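Side-chain contacts in endonuclease 8-like L720 (Acanthamoeba polyphaga mimivirus, PDB 4MB7), which is a member of the endonuclease VIII-like (Fpg/Nei) family, built from a two-sheet beta sandwich, a helical H2TH domain and a separate C-terminal zinc site: residues Glu11-Thr16 with Ile75-Gln80; Arg42-Ala47 with Ile97-Tyr102. One frame throughout, in Å; residues are numbered along the deposited sequence.

Contact 1: Glu11-Thr16 with Ile75-Gln80; sequences EKIRHT and ILVGNQ. With SO4 (sulfate ion), chain C.
Residues 11-13 of helix 5-13 and the short 3-10 segment 14-16 pass beside the edge strand 73-78, nearest where the CA atoms of Ile-13 and Val-77 lie 6.8 Å apart. Ile-13 is the link between them, its two branches reaching different strand residues. CG2 meets Val-77 CG2 at 3.7 Å, and CD1 reaches Ile-75 CD1 at 4.1 Å, the side chains of Ile-13 and Ile-75 crossing at about a right angle. With CG1 between backbone N and carbonyl carbon (chi1 67°) and CG2 beside the N, the CG2 branch is aimed at Val-77 and the CG1-CD1 branch at Ile-75. Beta-branched Ile-75 and Val-77, two apart on the strand, suit this place: both turn the same way and give the helix short, stiff apolar surfaces. Val-77 CG2 also lies 3.9 Å from Lys-12 O.

Thr-16 folds back onto Ile-13. Ile-13 O accepts two bonds from Thr-16, one from its N at 3.1 Å and one from OG1 at 2.6 Å, the hydroxyl lying nearly along the C=O axis (171°).

On the solvent side, Lys-12 runs out fully extended beyond CG and gives NZ to O4 of a sulfate ion, 3.0 Å away, which Arg-5 and Arg-229 bind as well. This sulfate probably comes from the crystallisation liquor. With no hydrogen bond joining the two segments, helix and sheet are held here by apolar contact, while Ile-13 O is held by Thr-16 and Lys-12 NZ by the sulfate.

Contact 2: Arg42-Ala47 with Ile97-Tyr102; sequences RKWWFA and IVLRWY
Trp-44 and Leu-99 meet across the core of the two-sheet beta sandwich that forms the N-terminal domain in Fpg/Nei proteins: strand 40-47 is an outermost strand of one sheet and strand 98-102 an inner strand of the other. Trp-44 and Leu-99 have the nearest CA atoms, 13.3 Å apart, too far for backbone pairing, so long side chains must span the gap. Just before Trp-44 in the strand, Arg-42 and Lys-43 both face Met-54 in a classic beta bulge.

The direct contacts are all apolar. Trp-44 enters ring end first, with CG beside the backbone N (chi1 -67°), and offers the outer rim of its benzene half. Leu-99 CD1 touches CZ2 at 3.9 Å, close to the indole plane, and Trp-101 arrives at that same edge from the facing sheet. A large flat group suits Trp-44, since it can cover half the gap and still meet two neighbours.

The indole N-H groups have other partners: Trp-44 NE1 is hydrogen-bonded to Thr-16 OG1 and Trp-101 NE1 to Thr-67 OG1, so both are satisfied although buried. Between the two tryptophans the nearest atoms are CH2 of Trp-44 and CZ2 of Trp-101, 4.2 Å apart.

Contact 1 and contact 2 adjoin each other, contact 2 in the buried core and contact 1 partly at its edge, their centres about 7 Å apart. Strands 73-78 and 98-102 are antiparallel neighbours, joined by probable hydrogen bonds from Leu-76 N to Arg-100 O and from Gly-78 N to Val-98 O, each 2.8 Å. The side chains interlock as well: Ile-13 CD1 packs 3.5 Å from CZ3 of Trp-44, and Ile-75 CD1 lies 3.5 Å from Trp-101 NE1. Helix 5-13 therefore rests against both sheets. The sulfate ion marks the outer side of contact 1, whereas all the touching residues of contact 2 are buried. The zinc ion belongs to a separate site formed by Cys-247, His-251, Cys-268 and Cys-271.

Contact 1: Glu11-Thr16 with Ile75-Gln80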
ATOM      1  N   GLU A  11       6.312   8.193  -6.530  1.00 15.97           N
ATOM      2  CA  GLU A  11       7.254   8.663  -7.541  1.00 20.54           C
ATOM      3  C   GLU A  11       6.691   9.830  -8.351  1.00 22.17           C
ATOM      4  O   GLU A  11       7.442  10.675  -8.833  1.00 20.02           O
ATOM      5  CB  GLU A  11       7.669   7.514  -8.468  1.00 22.10           C
ATOM      6  CG  GLU A  11       8.500   6.439  -7.772  1.00 21.75           C
ATOM      7  CD  GLU A  11       8.814   5.262  -8.676  1.00 37.95           C
ATOM      8  OE1 GLU A  11       8.107   5.078  -9.688  1.00 33.09           O
ATOM      9  OE2 GLU A  11       9.773   4.520  -8.374  1.00 39.00           O
ATOM     10  N   LYS A  12       5.369   9.881  -8.481  1.00 17.14           N
ATOM     11  CA  LYS A  12       4.719  10.940  -9.248  1.00 24.59           C
ATOM     12  C   LYS A  12       4.639  12.273  -8.505  1.00 28.48           C
ATOM     13  O   LYS A  12       4.627  13.330  -9.129  1.00 22.03           O
ATOM     14  CB  LYS A  12       3.312  10.513  -9.682  1.00 20.61           C
ATOM     15  CG  LYS A  12       3.277   9.533 -10.845  1.00 33.95           C
ATOM     16  CD  LYS A  12       1.846   9.162 -11.202  1.00 37.10           C
ATOM     17  CE  LYS A  12       1.792   8.183 -12.364  1.00 38.42           C
ATOM     18  NZ  LYS A  12       0.392   7.799 -12.697  1.00 50.48           N
ATOM     19  N   ILE A  13       4.583  12.229  -7.177  1.00 21.31           N
ATOM     20  CA  ILE A  13       4.330  13.445  -6.405  1.00 19.51           C
ATOM     21  C   ILE A  13       5.516  13.936  -5.577  1.00 21.06           C
ATOM     22  O   ILE A  13       5.486  15.047  -5.047  1.00 20.79           O
ATOM     23  CB  ILE A  13       3.119  13.269  -5.464  1.00 19.24           C
ATOM     24  CG1 ILE A  13       3.444  12.251  -4.369  1.00 21.61           C
ATOM     25  CG2 ILE A  13       1.888  12.843  -6.249  1.00 24.01           C
ATOM     26  CD1 ILE A  13       2.244  11.833  -3.549  1.00 24.30           C
ATOM     27  N   ARG A  14       6.561  13.121  -5.470  1.00 18.48           N
ATOM     28  CA  ARG A  14       7.657  13.421  -4.548  1.00 21.18           C
ATOM     29  C   ARG A  14       8.467  14.666  -4.920  1.00 30.80           C
ATOM     30  O   ARG A  14       9.184  15.218  -4.087  1.00 23.47           O
ATOM     31  CB  ARG A  14       8.586  12.215  -4.379  1.00 19.80           C
ATOM     32  CG  ARG A  14       9.325  11.794  -5.636  1.00 23.25           C
ATOM     33  CD  ARG A  14      10.331  10.699  -5.319  1.00 29.57           C
ATOM     34  NE  ARG A  14      10.882  10.082  -6.521  1.00 38.53           N
ATOM     35  CZ  ARG A  14      11.775   9.096  -6.513  0.36 25.47           C
ATOM     36  NH1 ARG A  14      12.227   8.617  -5.362  0.80 54.91           N
ATOM     37  NH2 ARG A  14      12.218   8.591  -7.656  0.93 42.57           N
ATOM     38  N   HIS A  15       8.359  15.105  -6.169  0.60 19.69           N
ATOM     39  CA  HIS A  15       9.100  16.284  -6.606  0.60 23.98           C
ATOM     40  C   HIS A  15       8.368  17.581  -6.263  0.60 15.11           C
ATOM     41  O   HIS A  15       8.684  18.646  -6.793  0.60 49.07           O
ATOM     42  CB  HIS A  15       9.434  16.199  -8.097  0.60 40.68           C
ATOM     43  CG  HIS A  15      10.446  15.146  -8.423  0.60 43.56           C
ATOM     44  ND1 HIS A  15      10.099  13.905  -8.912  0.60 40.02           N
ATOM     45  CD2 HIS A  15      11.795  15.143  -8.313  0.60 52.02           C
ATOM     46  CE1 HIS A  15      11.193  13.186  -9.098  0.60 35.63           C
ATOM     47  NE2 HIS A  15      12.235  13.914  -8.741  0.60 48.15           N
ATOM     48  N   THR A  16       7.389  17.477  -5.370  1.00 25.33           N
ATOM     49  CA  THR A  16       6.769  18.651  -4.766  1.00 24.27           C
ATOM     50  C   THR A  16       7.518  19.038  -3.492  1.00 26.63           C
ATOM     51  O   THR A  16       7.208  20.043  -2.856  1.00 19.36           O
ATOM     52  CB  THR A  16       5.283  18.410  -4.438  1.00 30.62           C
ATOM     53  OG1 THR A  16       5.146  17.213  -3.662  1.00 19.43           O
ATOM     54  CG2 THR A  16       4.468  18.280  -5.718  1.00 25.79           C
ATOM     55  N   ILE A  75      -3.857  10.123  -5.428  1.00 21.31           N
ATOM     56  CA  ILE A  75      -3.361  11.479  -5.236  1.00 19.07           C
ATOM     57  C   ILE A  75      -2.909  11.983  -6.602  1.00 28.90           C
ATOM     58  O   ILE A  75      -1.986  11.428  -7.196  1.00 31.00           O
ATOM     59  CB  ILE A  75      -2.173  11.528  -4.263  1.00 18.64           C
ATOM     60  CG1 ILE A  75      -2.529  10.846  -2.940  1.00 20.37           C
ATOM     61  CG2 ILE A  75      -1.745  12.975  -4.027  1.00 20.96           C
ATOM     62  CD1 ILE A  75      -1.380  10.798  -1.949  1.00 18.64           C
ATOM     63  N   LEU A  76      -3.563  13.024  -7.107  1.00 19.97           N
ATOM     64  CA  LEU A  76      -3.302  13.485  -8.470  1.00 23.94           C
ATOM     65  C   LEU A  76      -2.609  14.844  -8.531  1.00 29.16           C
ATOM     66  O   LEU A  76      -2.925  15.753  -7.765  1.00 21.96           O
ATOM     67  CB  LEU A  76      -4.599  13.527  -9.285  1.00 28.35           C
ATOM     68  CG  LEU A  76      -5.340  12.199  -9.466  1.00 48.21           C
ATOM     69  CD1 LEU A  76      -6.588  12.393 -10.312  1.00 44.61           C
ATOM     70  CD2 LEU A  76      -4.430  11.147 -10.081  1.00 44.23           C
ATOM     71  N   VAL A  77      -1.666  14.967  -9.460  1.00 26.01           N
ATOM     72  CA  VAL A  77      -0.979  16.229  -9.704  1.00 22.65           C
ATOM     73  C   VAL A  77      -1.652  16.976 -10.850  1.00 23.83           C
ATOM     74  O   VAL A  77      -1.799  16.436 -11.946  1.00 33.28           O
ATOM     75  CB  VAL A  77       0.498  16.002 -10.066  1.00 41.34           C
ATOM     76  CG1 VAL A  77       1.193  17.331 -10.314  1.00 38.41           C
ATOM     77  CG2 VAL A  77       1.201  15.222  -8.967  1.00 32.62           C
ATOM     78  N   GLY A  78      -2.063  18.214 -10.594  1.00 20.88           N
ATOM     79  CA  GLY A  78      -2.701  19.029 -11.612  1.00 26.69           C
ATOM     80  C   GLY A  78      -2.441  20.513 -11.430  1.00 23.15           C
ATOM     81  O   GLY A  78      -1.414  20.909 -10.878  1.00 26.71           O
ATOM     82  N   ASN A  79      -3.371  21.336 -11.904  1.00 22.87           N
ATOM     83  CA  ASN A  79      -3.275  22.781 -11.726  1.00 22.69           C
ATOM     84  C   ASN A  79      -4.599  23.396 -11.280  1.00 39.46           C
ATOM     85  O   ASN A  79      -5.553  22.677 -10.987  1.00 37.43           O
ATOM     86  CB  ASN A  79      -2.748  23.467 -12.995  1.00 28.31           C
ATOM     87  CG  ASN A  79      -3.635  23.235 -14.204  1.00 39.10           C
ATOM     88  OD1 ASN A  79      -4.783  23.678 -14.242  1.00 34.51           O
ATOM     89  ND2 ASN A  79      -3.098  22.557 -15.209  1.00 30.52           N
ATOM     90  N   GLN A  80      -4.652  24.725 -11.230  1.00 37.75           N
ATOM     91  CA  GLN A  80      -5.844  25.433 -10.763  1.00 49.07           C
ATOM     92  C   GLN A  80      -7.075  25.209 -11.641  1.00 58.74           C
ATOM     93  O   GLN A  80      -8.207  25.339 -11.174  1.00 62.71           O
ATOM     94  CB  GLN A  80      -5.569  26.934 -10.634  1.00 61.18           C
ATOM     95  CG  GLN A  80      -4.739  27.316  -9.422  1.00 48.72           C
TER
HETATM   96  S   SO4 C 302      -1.125   4.611 -15.298  0.60 64.13           S
HETATM   97  O1  SO4 C 302      -0.366   4.752 -16.555  0.60 39.16           O
HETATM   98  O2  SO4 C 302      -2.479   5.149 -15.515  0.60 59.74           O
HETATM   99  O3  SO4 C 302      -1.218   3.175 -14.966  0.60 48.80           O
HETATM  100  O4  SO4 C 302      -0.465   5.373 -14.227  0.60 33.17           O

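Contact 2: Arg42-Ala47 with Ile97-Tyr102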
ATOM      1  N   ARG A  42       8.643  18.950   3.433  1.00 17.60           N
ATOM      2  CA  ARG A  42      10.007  18.548   3.745  1.00 15.76           C
ATOM      3  C   ARG A  42      10.383  17.216   3.104  1.00 25.23           C
ATOM      4  O   ARG A  42      11.478  17.072   2.562  1.00 24.57           O
ATOM      5  CB  ARG A  42      10.208  18.478   5.263  1.00 19.39           C
ATOM      6  CG  ARG A  42      11.575  17.960   5.696  1.00 26.16           C
ATOM      7  CD  ARG A  42      12.704  18.819   5.139  1.00 33.59           C
ATOM      8  NE  ARG A  42      14.017  18.303   5.519  1.00 45.60           N
ATOM      9  CZ  ARG A  42      14.698  17.398   4.824  1.00 55.31           C
ATOM     10  NH1 ARG A  42      14.194  16.901   3.703  1.00 44.30           N
ATOM     11  NH2 ARG A  42      15.886  16.989   5.248  1.00 41.73           N
ATOM     12  N   LYS A  43       9.471  16.249   3.158  1.00 19.78           N
ATOM     13  CA  LYS A  43       9.778  14.900   2.692  1.00 31.95           C
ATOM     14  C   LYS A  43       8.528  14.055   2.435  1.00 26.71           C
ATOM     15  O   LYS A  43       7.537  14.158   3.157  1.00 18.74           O
ATOM     16  CB  LYS A  43      10.679  14.192   3.713  1.00 26.21           C
ATOM     17  CG  LYS A  43      11.212  12.842   3.262  1.00 37.96           C
ATOM     18  N   TRP A  44       8.587  13.231   1.392  1.00 16.98           N
ATOM     19  CA  TRP A  44       7.596  12.189   1.160  1.00 13.99           C
ATOM     20  C   TRP A  44       8.254  10.835   1.396  1.00 13.72           C
ATOM     21  O   TRP A  44       9.436  10.656   1.109  1.00 18.33           O
ATOM     22  CB  TRP A  44       7.102  12.205  -0.289  1.00 16.10           C
ATOM     23  CG  TRP A  44       6.300  13.394  -0.711  1.00 18.91           C
ATOM     24  CD1 TRP A  44       6.776  14.553  -1.252  1.00 17.22           C
ATOM     25  CD2 TRP A  44       4.872  13.524  -0.679  1.00 14.02           C
ATOM     26  NE1 TRP A  44       5.735  15.404  -1.540  1.00 19.65           N
ATOM     27  CE2 TRP A  44       4.556  14.794  -1.198  1.00 16.44           C
ATOM     28  CE3 TRP A  44       3.831  12.692  -0.250  1.00 17.73           C
ATOM     29  CZ2 TRP A  44       3.243  15.254  -1.300  1.00 20.31           C
ATOM     30  CZ3 TRP A  44       2.530  13.151  -0.351  1.00 24.60           C
ATOM     31  CH2 TRP A  44       2.247  14.419  -0.874  1.00 22.55           C
ATOM     32  N   TRP A  45       7.488   9.882   1.914  1.00 15.85           N
ATOM     33  CA  TRP A  45       7.897   8.483   1.893  1.00 18.38           C
ATOM     34  C   TRP A  45       6.671   7.583   1.973  1.00 18.91           C
ATOM     35  O   TRP A  45       5.565   8.055   2.235  1.00 15.17           O
ATOM     36  CB  TRP A  45       8.920   8.156   2.996  1.00 16.39           C
ATOM     37  CG  TRP A  45       8.379   8.098   4.404  1.00 14.01           C
ATOM     38  CD1 TRP A  45       8.107   6.974   5.132  1.00 17.38           C
ATOM     39  CD2 TRP A  45       8.083   9.209   5.260  1.00 14.01           C
ATOM     40  NE1 TRP A  45       7.645   7.318   6.382  1.00 19.19           N
ATOM     41  CE2 TRP A  45       7.621   8.683   6.485  1.00 21.01           C
ATOM     42  CE3 TRP A  45       8.152  10.599   5.106  1.00 17.54           C
ATOM     43  CZ2 TRP A  45       7.232   9.498   7.549  1.00 19.48           C
ATOM     44  CZ3 TRP A  45       7.765  11.403   6.162  1.00 28.42           C
ATOM     45  CH2 TRP A  45       7.312  10.851   7.368  1.00 25.95           C
ATOM     46  N   PHE A  46       6.863   6.295   1.716  1.00 13.77           N
ATOM     47  CA  PHE A  46       5.753   5.354   1.764  1.00 13.45           C
ATOM     48  C   PHE A  46       6.184   4.025   2.367  1.00 21.27           C
ATOM     49  O   PHE A  46       7.351   3.644   2.292  1.00 15.94           O
ATOM     50  CB  PHE A  46       5.154   5.140   0.367  1.00 13.38           C
ATOM     51  CG  PHE A  46       5.996   4.275  -0.533  1.00 14.00           C
ATOM     52  CD1 PHE A  46       7.022   4.825  -1.286  1.00 15.77           C
ATOM     53  CD2 PHE A  46       5.752   2.912  -0.634  1.00 23.54           C
ATOM     54  CE1 PHE A  46       7.798   4.029  -2.114  1.00 18.14           C
ATOM     55  CE2 PHE A  46       6.524   2.114  -1.458  1.00 21.87           C
ATOM     56  CZ  PHE A  46       7.548   2.672  -2.198  1.00 18.28           C
ATOM     57  N   ALA A  47       5.228   3.329   2.971  1.00 16.01           N
ATOM     58  CA  ALA A  47       5.472   2.016   3.542  1.00 16.38           C
ATOM     59  C   ALA A  47       4.178   1.227   3.477  1.00 22.10           C
ATOM     60  O   ALA A  47       3.200   1.571   4.138  1.00 17.30           O
ATOM     61  CB  ALA A  47       5.950   2.142   4.977  1.00 21.16           C
ATOM     62  N   ILE A  97       1.523  24.196  -8.820  1.00 25.98           N
ATOM     63  CA  ILE A  97       1.149  22.787  -8.807  1.00 28.74           C
ATOM     64  C   ILE A  97       0.029  22.568  -7.796  1.00 30.32           C
ATOM     65  O   ILE A  97       0.063  23.120  -6.697  1.00 29.43           O
ATOM     66  CB  ILE A  97       2.354  21.886  -8.464  1.00 32.78           C
ATOM     67  CG1 ILE A  97       3.330  21.839  -9.640  1.00 41.60           C
ATOM     68  CG2 ILE A  97       1.900  20.476  -8.099  1.00 28.17           C
ATOM     69  CD1 ILE A  97       4.492  20.900  -9.426  1.00 48.43           C
ATOM     70  N   VAL A  98      -0.975  21.783  -8.174  1.00 21.49           N
ATOM     71  CA  VAL A  98      -2.074  21.467  -7.265  1.00 21.92           C
ATOM     72  C   VAL A  98      -2.193  19.961  -7.040  1.00 21.10           C
ATOM     73  O   VAL A  98      -2.337  19.192  -7.988  1.00 27.60           O
ATOM     74  CB  VAL A  98      -3.419  22.016  -7.780  1.00 33.73           C
ATOM     75  CG1 VAL A  98      -4.545  21.646  -6.824  1.00 24.49           C
ATOM     76  CG2 VAL A  98      -3.346  23.526  -7.958  1.00 25.41           C
ATOM     77  N   LEU A  99      -2.125  19.550  -5.778  1.00 21.03           N
ATOM     78  CA  LEU A  99      -2.289  18.148  -5.417  1.00 18.79           C
ATOM     79  C   LEU A  99      -3.721  17.881  -4.964  1.00 21.94           C
ATOM     80  O   LEU A  99      -4.267  18.616  -4.140  1.00 22.34           O
ATOM     81  CB  LEU A  99      -1.308  17.762  -4.306  1.00 19.97           C
ATOM     82  CG  LEU A  99       0.179  17.856  -4.647  1.00 28.11           C
ATOM     83  CD1 LEU A  99       1.029  17.659  -3.402  1.00 25.06           C
ATOM     84  CD2 LEU A  99       0.551  16.842  -5.715  1.00 33.96           C
ATOM     85  N   ARG A 100      -4.327  16.827  -5.502  1.00 18.96           N
ATOM     86  CA  ARG A 100      -5.713  16.501  -5.174  1.00 21.74           C
ATOM     87  C   ARG A 100      -5.874  15.065  -4.680  1.00 20.75           C
ATOM     88  O   ARG A 100      -5.452  14.119  -5.346  1.00 19.83           O
ATOM     89  CB  ARG A 100      -6.626  16.759  -6.376  1.00 25.15           C
ATOM     90  CG  ARG A 100      -6.663  18.217  -6.817  1.00 30.61           C
ATOM     91  CD  ARG A 100      -7.709  18.453  -7.897  1.00 30.43           C
ATOM     92  NE  ARG A 100      -7.955  19.877  -8.119  0.70 30.14           N
ATOM     93  CZ  ARG A 100      -7.203  20.656  -8.891  0.36 35.92           C
ATOM     94  NH1 ARG A 100      -6.146  20.154  -9.514  0.70 43.58           N
ATOM     95  NH2 ARG A 100      -7.504  21.940  -9.035  1.00 45.76           N
ATOM     96  N   TRP A 101      -6.489  14.921  -3.508  1.00 18.05           N
ATOM     97  CA  TRP A 101      -6.756  13.617  -2.906  1.00 16.70           C
ATOM     98  C   TRP A 101      -8.160  13.130  -3.253  1.00 21.71           C
ATOM     99  O   TRP A 101      -9.133  13.870  -3.109  1.00 21.29           O
ATOM    100  CB  TRP A 101      -6.629  13.703  -1.379  1.00 16.59           C
ATOM    101  CG  TRP A 101      -5.235  13.547  -0.838  1.00 15.91           C
ATOM    102  CD1 TRP A 101      -4.730  12.458  -0.186  1.00 14.89           C
ATOM    103  CD2 TRP A 101      -4.175  14.514  -0.882  1.00 16.59           C
ATOM    104  NE1 TRP A 101      -3.423  12.683   0.171  1.00 14.82           N
ATOM    105  CE2 TRP A 101      -3.057  13.937  -0.245  1.00 15.60           C
ATOM    106  CE3 TRP A 101      -4.061  15.808  -1.403  1.00 22.03           C
ATOM    107  CZ2 TRP A 101      -1.841  14.608  -0.115  1.00 16.42           C
ATOM    108  CZ3 TRP A 101      -2.850  16.475  -1.271  1.00 20.19           C
ATOM    109  CH2 TRP A 101      -1.757  15.874  -0.633  1.00 17.29           C
ATOM    110  N   TYR A 102      -8.266  11.881  -3.697  1.00 18.68           N
ATOM    111  CA  TYR A 102      -9.565  11.271  -3.973  1.00 18.84           C
ATOM    112  C   TYR A 102      -9.705   9.928  -3.264  1.00 18.08           C
ATOM    113  O   TYR A 102      -8.764   9.137  -3.246  1.00 17.70           O
ATOM    114  CB  TYR A 102      -9.761  11.068  -5.475  1.00 24.46           C
ATOM    115  CG  TYR A 102      -9.808  12.353  -6.263  1.00 28.80           C
ATOM    116  CD1 TYR A 102     -11.003  13.035  -6.443  1.00 25.08           C
ATOM    117  CD2 TYR A 102      -8.656  12.885  -6.826  1.00 29.00           C
ATOM    118  CE1 TYR A 102     -11.050  14.214  -7.165  1.00 34.89           C
ATOM    119  CE2 TYR A 102      -8.693  14.064  -7.550  1.00 33.66           C
ATOM    120  CZ  TYR A 102      -9.893  14.724  -7.716  1.00 34.32           C
ATOM    121  OH  TYR A 102      -9.934  15.897  -8.434  1.00 40.21           O
TER